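Local atomic coordinates of pili retraction protein PilT (Thermus thermophilus, PDB entry 5FL3), a protein that probably binds and hydrolyses ATP as a GspE-family secretion ATPase, consistent with powering the retraction of type IV pili. Residues 166-174 against 187-198. Sequence-based numbering, arbitrary orientation.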
# COMPACT_ATOMS: atom_id res chain seq x y z
N ILE A 166 8.44 3.49 -13.60
CA ILE A 166 9.56 3.22 -12.70
C ILE A 166 9.08 3.28 -11.26
O ILE A 166 8.59 4.30 -10.78
CB ILE A 166 10.70 4.23 -12.91
CG1 ILE A 166 11.08 4.29 -14.40
CG2 ILE A 166 11.91 3.87 -12.03
CD1 ILE A 166 12.17 5.29 -14.71
N THR A 167 9.21 2.16 -10.57
CA THR A 167 8.74 2.06 -9.19
C THR A 167 9.95 1.93 -8.25
O THR A 167 10.95 1.32 -8.62
CB THR A 167 7.74 0.87 -9.00
OG1 THR A 167 8.45 -0.37 -8.83
CG2 THR A 167 6.82 0.75 -10.19
N ILE A 168 9.85 2.54 -7.07
CA ILE A 168 10.90 2.44 -6.05
C ILE A 168 10.25 1.96 -4.75
O ILE A 168 9.40 2.64 -4.17
CB ILE A 168 11.65 3.77 -5.83
CG1 ILE A 168 12.52 4.10 -7.05
CG2 ILE A 168 12.58 3.66 -4.64
CD1 ILE A 168 11.83 4.83 -8.12
N GLU A 169 10.64 0.77 -4.33
CA GLU A 169 9.84 -0.02 -3.39
C GLU A 169 10.68 -0.55 -2.27
O GLU A 169 11.85 -0.88 -2.46
CB GLU A 169 9.14 -1.20 -4.10
CG GLU A 169 8.09 -0.75 -5.11
CD GLU A 169 7.40 -1.89 -5.80
OE1 GLU A 169 6.51 -2.51 -5.17
OE2 GLU A 169 7.74 -2.15 -6.98
N ASP A 170 10.04 -0.64 -1.10
CA ASP A 170 10.71 -1.13 0.09
C ASP A 170 9.74 -1.90 0.99
O ASP A 170 9.15 -1.31 1.91
CB ASP A 170 11.33 0.04 0.86
CG ASP A 170 12.15 -0.42 2.04
OD1 ASP A 170 12.43 -1.63 2.14
OD2 ASP A 170 12.55 0.44 2.86
N PRO A 171 9.57 -3.20 0.72
CA PRO A 171 10.16 -3.97 -0.39
C PRO A 171 9.20 -4.06 -1.61
O PRO A 171 8.11 -3.49 -1.57
CB PRO A 171 10.35 -5.36 0.23
CG PRO A 171 9.11 -5.49 1.11
CD PRO A 171 8.74 -4.07 1.58
N ILE A 172 9.59 -4.78 -2.66
CA ILE A 172 8.66 -5.02 -3.77
C ILE A 172 7.59 -6.00 -3.31
O ILE A 172 7.92 -7.11 -2.90
CB ILE A 172 9.34 -5.60 -5.03
CG1 ILE A 172 10.36 -4.62 -5.59
CG2 ILE A 172 8.30 -5.92 -6.09
CD1 ILE A 172 11.14 -5.16 -6.72
N GLU A 173 6.32 -5.58 -3.38
CA GLU A 173 5.21 -6.39 -2.88
C GLU A 173 4.54 -7.16 -4.01
O GLU A 173 4.09 -8.28 -3.83
CB GLU A 173 4.17 -5.50 -2.16
CG GLU A 173 4.68 -4.77 -0.88
CD GLU A 173 4.91 -5.71 0.30
OE1 GLU A 173 4.59 -6.92 0.15
OE2 GLU A 173 5.42 -5.25 1.36
N PHE A 174 4.49 -6.55 -5.19
CA PHE A 174 3.92 -7.16 -6.38
C PHE A 174 4.92 -7.15 -7.53
O PHE A 174 5.61 -6.15 -7.74
CB PHE A 174 2.66 -6.43 -6.81
CG PHE A 174 1.51 -6.67 -5.90
CD1 PHE A 174 0.66 -7.75 -6.10
CD2 PHE A 174 1.27 -5.82 -4.83
CE1 PHE A 174 -0.40 -7.97 -5.26
CE2 PHE A 174 0.21 -6.03 -3.99
CZ PHE A 174 -0.63 -7.11 -4.19
N GLU A 187 14.20 -2.20 -5.95
CA GLU A 187 14.03 -2.51 -4.53
C GLU A 187 15.07 -1.77 -3.69
O GLU A 187 16.27 -1.84 -3.98
CB GLU A 187 14.11 -4.03 -4.29
CG GLU A 187 13.31 -4.51 -3.09
CD GLU A 187 12.87 -5.97 -3.19
OE1 GLU A 187 13.52 -6.77 -3.89
OE2 GLU A 187 11.85 -6.33 -2.54
N VAL A 188 14.60 -1.05 -2.68
CA VAL A 188 15.48 -0.31 -1.78
C VAL A 188 16.32 -1.28 -0.96
O VAL A 188 15.80 -2.25 -0.41
CB VAL A 188 14.69 0.60 -0.82
CG1 VAL A 188 15.58 1.13 0.28
CG2 VAL A 188 14.00 1.75 -1.60
N GLY A 189 17.63 -1.04 -0.93
CA GLY A 189 18.56 -1.93 -0.27
C GLY A 189 19.25 -2.90 -1.23
O GLY A 189 20.25 -3.53 -0.86
N LEU A 190 18.70 -3.06 -2.43
CA LEU A 190 19.24 -4.02 -3.40
C LEU A 190 19.53 -3.34 -4.74
O LEU A 190 20.66 -3.37 -5.24
CB LEU A 190 18.26 -5.19 -3.60
CG LEU A 190 17.72 -5.90 -2.35
CD1 LEU A 190 16.40 -6.67 -2.62
CD2 LEU A 190 18.79 -6.84 -1.82
N ASP A 191 18.49 -2.73 -5.31
CA ASP A 191 18.59 -2.06 -6.60
C ASP A 191 19.05 -0.61 -6.50
O ASP A 191 19.71 -0.10 -7.41
CB ASP A 191 17.24 -2.10 -7.29
CG ASP A 191 16.77 -3.51 -7.51
OD1 ASP A 191 17.59 -4.33 -7.96
OD2 ASP A 191 15.58 -3.78 -7.21
N THR A 192 18.70 0.04 -5.39
CA THR A 192 18.99 1.45 -5.17
C THR A 192 19.02 1.67 -3.68
O THR A 192 18.36 0.92 -2.94
CB THR A 192 17.93 2.36 -5.80
OG1 THR A 192 18.43 3.69 -5.89
CG2 THR A 192 16.63 2.38 -4.97
N ASP A 193 19.77 2.67 -3.22
CA ASP A 193 19.96 2.89 -1.78
C ASP A 193 18.74 3.36 -1.00
O ASP A 193 18.55 2.96 0.13
CB ASP A 193 21.10 3.89 -1.55
CG ASP A 193 22.43 3.32 -1.97
OD1 ASP A 193 22.61 2.09 -1.83
OD2 ASP A 193 23.30 4.08 -2.47
N SER A 194 17.90 4.18 -1.61
CA SER A 194 16.78 4.76 -0.90
C SER A 194 15.68 5.18 -1.85
O SER A 194 15.87 5.16 -3.06
CB SER A 194 17.23 5.97 -0.07
OG SER A 194 17.63 7.04 -0.91
N PHE A 195 14.54 5.58 -1.29
CA PHE A 195 13.49 6.23 -2.06
C PHE A 195 14.00 7.46 -2.76
O PHE A 195 13.65 7.71 -3.92
CB PHE A 195 12.31 6.60 -1.18
CG PHE A 195 11.54 5.42 -0.69
CD1 PHE A 195 11.00 4.51 -1.60
CD2 PHE A 195 11.37 5.21 0.67
CE1 PHE A 195 10.30 3.40 -1.15
CE2 PHE A 195 10.67 4.10 1.13
CZ PHE A 195 10.13 3.20 0.22
N TYR A 196 14.83 8.22 -2.06
CA TYR A 196 15.33 9.46 -2.63
C TYR A 196 16.23 9.17 -3.82
O TYR A 196 16.03 9.74 -4.89
CB TYR A 196 16.08 10.30 -1.59
CG TYR A 196 16.50 11.64 -2.16
CD1 TYR A 196 15.59 12.68 -2.26
CD2 TYR A 196 17.79 11.84 -2.65
CE1 TYR A 196 15.96 13.90 -2.83
CE2 TYR A 196 18.16 13.06 -3.21
CZ TYR A 196 17.25 14.08 -3.29
OH TYR A 196 17.62 15.28 -3.85
N THR A 197 17.20 8.28 -3.63
CA THR A 197 18.12 7.87 -4.70
C THR A 197 17.36 7.37 -5.92
O THR A 197 17.65 7.72 -7.07
CB THR A 197 19.06 6.77 -4.22
OG1 THR A 197 19.90 7.30 -3.20
CG2 THR A 197 19.94 6.29 -5.34
N GLY A 198 16.37 6.54 -5.65
CA GLY A 198 15.57 5.99 -6.71
C GLY A 198 14.78 7.08 -7.41
O GLY A 198 14.74 7.10 -8.64
O HOH W 1 13.54 -3.20 0.14
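At the edge of the central P-loop-fold sheet, Glu169 pairs in parallel with Glu187, and the chain then runs on as Asp170-Pro171-Ile172-Glu173, a sequence consistent with the Asp box of secretion ATPases. At this pairing Val188 N donates to Glu169 O at 2.8 Å, continuing the bonds that Thr167 makes with Val184 and Arg186. Past the strand, the peptide before Pro171 is cis, and the turned chain offers Ile172 N to Glu187 OE2 at 2.7 Å, the donor lying 39° out of the carboxylate plane. Glu187 gets there with CG anti to its backbone N (chi1 -152°) and an extended chain, which slants across Ile172; CG1 of that isoleucine lies 3.7 Å from Glu187 CD. An alanine in place of Glu187 would probably leave the Ile172 amide without this acceptor and open a gap beside the isoleucine, with the turn freer to move. Phe195, in the first turn of helix 195-202, takes Ile168 O near its plane at the edge, while its CD1 meets Ile168 CG2 at 3.5 Å. Val188 CG2 sits 4.0 Å above one face of that ring, toward the rim. The helix comes close because Gly198 has no side chain: its CA is 3.6 Å from Ile168 CG1, where a CB would clash. On the solvent side, a water donates to both Asp170 OD1 (2.8 Å) and Val188 O. Thus two direct hydrogen bonds, one on each side of the cis proline, are likely to hold the course of the turn, while apolar packing seats the helix start against the strand.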